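Local coordinates for protein thiosulfate sulfurtransferase TUM1 (Saccharomyces cerevisiae, PDB 3UTN) that accepts persulfide sulfur from NFS1 and passes it to UBA4 for 2-thiolation of the wobble uridine in tRNAs, at residues P96-K99 against V100-A104; K60-N63 against K64-F67. All coordinates share one frame; numbering follows the deposited sequence.

Contact 1. Residues P96-K99 against V100-A104; sequences PTKK and VFDDA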
ATOM      1  N   PRO A  96      -0.677  10.071   6.133  1.00 26.05           N
ATOM      2  CA  PRO A  96      -0.357  10.909   7.272  1.00 26.41           C
ATOM      3  C   PRO A  96       0.081  12.291   6.841  1.00 27.33           C
ATOM      4  O   PRO A  96       0.554  12.482   5.720  1.00 27.04           O
ATOM      5  CB  PRO A  96       0.812  10.175   7.938  1.00 26.03           C
ATOM      6  CG  PRO A  96       1.418   9.361   6.852  1.00 25.80           C
ATOM      7  CD  PRO A  96       0.249   8.930   6.014  1.00 25.91           C
ATOM      8  N   THR A  97      -0.096  13.250   7.736  1.00 27.98           N
ATOM      9  CA  THR A  97       0.495  14.555   7.563  1.00 29.03           C
ATOM     10  C   THR A  97       2.000  14.394   7.681  1.00 29.31           C
ATOM     11  O   THR A  97       2.496  13.439   8.302  1.00 28.93           O
ATOM     12  CB  THR A  97       0.017  15.531   8.649  1.00 29.81           C
ATOM     13  OG1 THR A  97       0.455  15.060   9.928  1.00 30.47           O
ATOM     14  CG2 THR A  97      -1.504  15.646   8.648  1.00 29.94           C
ATOM     15  N   LYS A  98       2.720  15.328   7.073  1.00 29.57           N
ATOM     16  CA  LYS A  98       4.161  15.405   7.188  1.00 30.69           C
ATOM     17  C   LYS A  98       4.598  15.236   8.641  1.00 30.71           C
ATOM     18  O   LYS A  98       5.513  14.462   8.929  1.00 28.68           O
ATOM     19  CB  LYS A  98       4.643  16.745   6.645  1.00 32.64           C
ATOM     20  CG  LYS A  98       6.144  16.862   6.473  1.00 34.61           C
ATOM     21  CD  LYS A  98       6.540  18.327   6.374  1.00 36.05           C
ATOM     22  CE  LYS A  98       8.020  18.477   6.068  1.00 36.61           C
ATOM     23  NZ  LYS A  98       8.853  17.740   7.056  1.00 38.29           N
ATOM     24  N   LYS A  99       3.920  15.945   9.547  1.00 30.72           N
ATOM     25  CA  LYS A  99       4.274  15.932  10.964  1.00 31.46           C
ATOM     26  C   LYS A  99       4.056  14.564  11.604  1.00 29.45           C
ATOM     27  O   LYS A  99       4.962  14.028  12.230  1.00 28.96           O
ATOM     28  CB  LYS A  99       3.522  17.021  11.736  1.00 33.86           C
ATOM     29  CG  LYS A  99       3.527  16.821  13.245  1.00 36.09           C
ATOM     30  CD  LYS A  99       3.373  18.123  14.010  1.00 38.44           C
ATOM     31  CE  LYS A  99       4.714  18.603  14.546  1.00 40.28           C
ATOM     32  NZ  LYS A  99       5.239  17.702  15.613  1.00 40.86           N
ATOM     33  N   VAL A 100       2.861  14.005  11.442  1.00 28.51           N
ATOM     34  CA  VAL A 100       2.582  12.665  11.948  1.00 27.76           C
ATOM     35  C   VAL A 100       3.618  11.697  11.386  1.00 26.25           C
ATOM     36  O   VAL A 100       4.189  10.901  12.119  1.00 26.09           O
ATOM     37  CB  VAL A 100       1.141  12.214  11.626  1.00 27.51           C
ATOM     38  CG1 VAL A 100       0.985  10.704  11.759  1.00 27.38           C
ATOM     39  CG2 VAL A 100       0.160  12.925  12.548  1.00 28.07           C
ATOM     40  N   PHE A 101       3.894  11.804  10.092  1.00 25.69           N
ATOM     41  CA  PHE A 101       4.877  10.934   9.490  1.00 25.69           C
ATOM     42  C   PHE A 101       6.260  11.117  10.096  1.00 25.44           C
ATOM     43  O   PHE A 101       6.871  10.156  10.540  1.00 24.51           O
ATOM     44  CB  PHE A 101       4.963  11.128   7.991  1.00 25.59           C
ATOM     45  CG  PHE A 101       5.973  10.238   7.357  1.00 25.56           C
ATOM     46  CD1 PHE A 101       5.663   8.909   7.089  1.00 25.21           C
ATOM     47  CD2 PHE A 101       7.253  10.709   7.073  1.00 24.91           C
ATOM     48  CE1 PHE A 101       6.601   8.074   6.516  1.00 24.72           C
ATOM     49  CE2 PHE A 101       8.192   9.876   6.499  1.00 24.64           C
ATOM     50  CZ  PHE A 101       7.865   8.555   6.222  1.00 24.67           C
ATOM     51  N   ASP A 102       6.747  12.355  10.104  1.00 26.72           N
ATOM     52  CA  ASP A 102       8.065  12.656  10.643  1.00 27.90           C
ATOM     53  C   ASP A 102       8.174  12.243  12.094  1.00 27.50           C
ATOM     54  O   ASP A 102       9.170  11.647  12.495  1.00 28.34           O
ATOM     55  CB  ASP A 102       8.378  14.140  10.496  1.00 29.83           C
ATOM     56  CG  ASP A 102       8.599  14.535   9.065  1.00 31.61           C
ATOM     57  OD1 ASP A 102       8.699  13.626   8.209  1.00 32.31           O
ATOM     58  OD2 ASP A 102       8.662  15.749   8.791  1.00 33.52           O
ATOM     59  N   ASP A 103       7.139  12.554  12.868  1.00 27.83           N
ATOM     60  CA  ASP A 103       7.101  12.194  14.276  1.00 27.93           C
ATOM     61  C   ASP A 103       7.158  10.696  14.426  1.00 26.87           C
ATOM     62  O   ASP A 103       7.901  10.192  15.252  1.00 26.48           O
ATOM     63  CB  ASP A 103       5.853  12.760  14.951  1.00 28.91           C
ATOM     64  CG  ASP A 103       5.935  14.261  15.130  1.00 30.08           C
ATOM     65  OD1 ASP A 103       7.023  14.815  14.879  1.00 30.45           O
ATOM     66  OD2 ASP A 103       4.922  14.884  15.504  1.00 30.79           O
ATOM     67  N   ALA A 104       6.388   9.995  13.601  1.00 26.09           N
ATOM     68  CA  ALA A 104       6.409   8.545  13.593  1.00 25.45           C
ATOM     69  C   ALA A 104       7.821   8.059  13.314  1.00 24.38           C
ATOM     70  O   ALA A 104       8.377   7.285  14.083  1.00 24.82           O
ATOM     71  CB  ALA A 104       5.445   8.008  12.555  1.00 25.65           C
TER
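T97 is the N-cap of helix 98-107 in the first rhodanese domain and accepts from V100 N. V100 N lies 3.0 Å from T97 OG1, and the bond is nearly straight (165°). The threonine chi1 of 63° sets OG1 between its own backbone N and carbonyl carbon, which puts it within bonding distance of V100 N. The next amide, F101 N, donates to T97 O at 2.8 Å. The tight side is apolar. P96 CB meets V100 CG1 at 3.9 Å, and P96 CG meets F101 CB at 4.1 Å. This second pair joins the residue before the cap to the fourth after it, as in a hydrophobic staple. P96 and F101 also touch T133 of helix 127-136, which places this face of the cap against that helix. D102 is buried, and K98 NZ reaches its OD2 in a salt bridge (2.6 Å), nearly in line with the C-O bond. S176 binds both partners through its backbone, taking K98 NZ on its O and giving its N to D102 OD1. The looser, solvent side carries K99 and D103, one turn apart. D103 N donates to K99 O. K99 bends at its outer torsions to form a salt bridge, NZ to D103 OD2 at 2.8 Å, on the syn lone pair. An alanine in place of D103 would keep the backbone bond but is likely to leave the K99 ammonium without its mate and free to swing. Nearer the backbone, K99 CG lies 3.3 Å from D103 OD2.

Contact 2. Residues K60-N63 against K64-F67; sequences KLDN and KVDF. With DMS (dimethyl sulfoxide), chain G.
OD1 of D66 is gripped by two groups: a water bound to D62, and the ammonium of K70. The water gives a hydrogen bond to D66 OD1 at 2.7 Å and accepts one from D62 N, also at 2.7 Å. It thus ties the loop to the first turn of helix 63-69. The other oxygen, OD2 of D66, bonds Y55 OH, so the buried carboxylate is held through both oxygens. D66 N donates to D62 O at 2.7 Å, the first backbone bond of the turn. D62 also caps the helix with its side chain. V65 N donates to D62 OD2 at 2.8 Å in a nearly straight bond (169°). The amide comes from well above the carboxylate plane. CG of D62 lies anti to its backbone N (chi1 -170°), which brings OD2 within bonding distance of V65 N. The two side chains cross at about a right angle, and V65 CG2 lies 3.4 Å from D62 OD1. The amide of N63 ties the helix start to the preceding loop: ND2 donates to T53 O. Its OD1 takes only a weak bond from K64 N at 2.8 Å, bent to 121°. The K64 chain bends at chi3, and its NZ donates to the oxygen of a dimethyl sulfoxide, probably from the crystallisation liquor, at 3.1 Å. F67 packs on F78 of strand 77-78. An aspartate N-cap opens this helix, which lies in the crossover between parallel strands 47-51 and 77-78 of the rhodanese fold.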
ATOM      1  N   LYS A  60      -9.021 -10.500  13.973  1.00 31.61           N
ATOM      2  CA  LYS A  60      -8.736 -10.588  15.407  1.00 31.79           C
ATOM      3  C   LYS A  60      -7.274 -10.895  15.642  1.00 30.66           C
ATOM      4  O   LYS A  60      -6.908 -11.726  16.472  1.00 31.37           O
ATOM      5  CB  LYS A  60      -9.606 -11.640  16.087  1.00 32.21           C
ATOM      6  CG  LYS A  60     -11.078 -11.291  16.107  1.00 33.97           C
ATOM      7  CD  LYS A  60     -11.831 -12.190  17.067  1.00 34.24           C
ATOM      8  CE  LYS A  60     -11.728 -13.642  16.639  1.00 35.90           C
ATOM      9  NZ  LYS A  60     -12.740 -14.446  17.361  1.00 37.15           N
ATOM     10  N   LEU A  61      -6.435 -10.225  14.877  1.00 29.24           N
ATOM     11  CA  LEU A  61      -5.019 -10.340  15.073  1.00 27.88           C
ATOM     12  C   LEU A  61      -4.549  -9.012  15.623  1.00 26.93           C
ATOM     13  O   LEU A  61      -5.264  -8.012  15.574  1.00 27.08           O
ATOM     14  CB  LEU A  61      -4.327 -10.702  13.767  1.00 27.96           C
ATOM     15  CG  LEU A  61      -4.710 -12.032  13.114  1.00 29.27           C
ATOM     16  CD1 LEU A  61      -3.904 -12.226  11.843  1.00 29.75           C
ATOM     17  CD2 LEU A  61      -4.489 -13.206  14.060  1.00 29.78           C
ATOM     18  N   ASP A  62      -3.361  -9.018  16.194  1.00 25.23           N
ATOM     19  CA  ASP A  62      -2.833  -7.819  16.784  1.00 24.52           C
ATOM     20  C   ASP A  62      -1.516  -7.593  16.099  1.00 23.03           C
ATOM     21  O   ASP A  62      -0.554  -8.311  16.354  1.00 22.71           O
ATOM     22  CB  ASP A  62      -2.651  -8.011  18.282  1.00 24.37           C
ATOM     23  CG  ASP A  62      -2.335  -6.717  18.996  1.00 25.47           C
ATOM     24  OD1 ASP A  62      -2.917  -6.498  20.072  1.00 26.30           O
ATOM     25  OD2 ASP A  62      -1.512  -5.924  18.492  1.00 24.69           O
ATOM     26  N   ASN A  63      -1.489  -6.614  15.202  1.00 22.54           N
ATOM     27  CA  ASN A  63      -0.288  -6.336  14.430  1.00 22.99           C
ATOM     28  C   ASN A  63       0.848  -5.902  15.337  1.00 23.13           C
ATOM     29  O   ASN A  63       1.997  -6.273  15.124  1.00 23.45           O
ATOM     30  CB  ASN A  63      -0.564  -5.301  13.342  1.00 22.20           C
ATOM     31  CG  ASN A  63      -1.028  -3.970  13.893  1.00 22.09           C
ATOM     32  OD1 ASN A  63      -1.533  -3.883  15.011  1.00 22.19           O
ATOM     33  ND2 ASN A  63      -0.875  -2.929  13.098  1.00 21.10           N
ATOM     34  N   LYS A  64       0.499  -5.144  16.369  1.00 24.17           N
ATOM     35  CA  LYS A  64       1.469  -4.641  17.319  1.00 24.83           C
ATOM     36  C   LYS A  64       2.051  -5.791  18.133  1.00 24.65           C
ATOM     37  O   LYS A  64       3.263  -5.914  18.248  1.00 24.07           O
ATOM     38  CB  LYS A  64       0.838  -3.562  18.201  1.00 27.28           C
ATOM     39  CG  LYS A  64       0.701  -2.221  17.483  1.00 28.62           C
ATOM     40  CD  LYS A  64      -0.271  -1.261  18.154  1.00 31.72           C
ATOM     41  CE  LYS A  64       0.306  -0.638  19.413  1.00 33.45           C
ATOM     42  NZ  LYS A  64      -0.607   0.343  20.064  1.00 36.25           N
ATOM     43  N   VAL A  65       1.186  -6.658  18.652  1.00 24.38           N
ATOM     44  CA  VAL A  65       1.638  -7.832  19.386  1.00 24.40           C
ATOM     45  C   VAL A  65       2.432  -8.729  18.453  1.00 23.91           C
ATOM     46  O   VAL A  65       3.471  -9.263  18.829  1.00 23.69           O
ATOM     47  CB  VAL A  65       0.462  -8.603  20.013  1.00 24.40           C
ATOM     48  CG1 VAL A  65       0.867 -10.023  20.392  1.00 24.44           C
ATOM     49  CG2 VAL A  65      -0.038  -7.860  21.236  1.00 24.53           C
ATOM     50  N   ASP A  66       1.946  -8.871  17.225  1.00 23.44           N
ATOM     51  CA  ASP A  66       2.641  -9.691  16.246  1.00 23.17           C
ATOM     52  C   ASP A  66       4.009  -9.145  15.949  1.00 21.96           C
ATOM     53  O   ASP A  66       4.961  -9.896  15.820  1.00 21.57           O
ATOM     54  CB  ASP A  66       1.824  -9.840  14.983  1.00 23.92           C
ATOM     55  CG  ASP A  66       0.700 -10.812  15.163  1.00 24.85           C
ATOM     56  OD1 ASP A  66       0.527 -11.287  16.306  1.00 25.37           O
ATOM     57  OD2 ASP A  66       0.009 -11.114  14.177  1.00 26.86           O
ATOM     58  N   PHE A  67       4.121  -7.828  15.878  1.00 20.48           N
ATOM     59  CA  PHE A  67       5.432  -7.271  15.676  1.00 20.35           C
ATOM     60  C   PHE A  67       6.331  -7.611  16.850  1.00 20.31           C
ATOM     61  O   PHE A  67       7.479  -8.015  16.679  1.00 20.32           O
ATOM     62  CB  PHE A  67       5.388  -5.766  15.536  1.00 19.40           C
ATOM     63  CG  PHE A  67       6.745  -5.165  15.516  1.00 19.79           C
ATOM     64  CD1 PHE A  67       7.502  -5.199  14.354  1.00 19.39           C
ATOM     65  CD2 PHE A  67       7.304  -4.636  16.670  1.00 19.33           C
ATOM     66  CE1 PHE A  67       8.774  -4.665  14.326  1.00 19.59           C
ATOM     67  CE2 PHE A  67       8.583  -4.112  16.646  1.00 19.38           C
ATOM     68  CZ  PHE A  67       9.313  -4.117  15.474  1.00 19.40           C
TER
HETATM   69  S   DMS G 406      -4.105  -1.263  19.286  1.00 71.68           S
HETATM   70  O   DMS G 406      -3.521  -0.621  20.496  1.00 71.13           O
HETATM   71  C1  DMS G 406      -5.519  -2.128  19.706  1.00 71.95           C
HETATM   72  C2  DMS G 406      -4.773  -0.062  18.252  1.00 70.75           C
HETATM   73  O   HOH W   1      -2.150 -11.312  16.834  1.00 35.14           O

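How the contacts relate
Both contacts start helices in the first rhodanese domain, which lacks the catalytic cysteine. Contact 1 and contact 2 do not touch: their centres are about 22 Å apart, and the nearest atoms of contact 1 and contact 2 about 12 Å. Both are partly buried, with exposed and buried residues mixed. Contact 1 opens helix 98-107 and meets helix 127-136; contact 2 opens helix 63-69 and meets strand 77-78. The cap is a neutral hydroxyl in 96-104 and a carboxylate in 60-67. Contact 1 adds apolar contacts of P96 with V100 and F101 and two lysine-aspartate pairs within the turn. Contact 2 has no such pair inside its segments and relies on water and on polar partners from neighbouring loops.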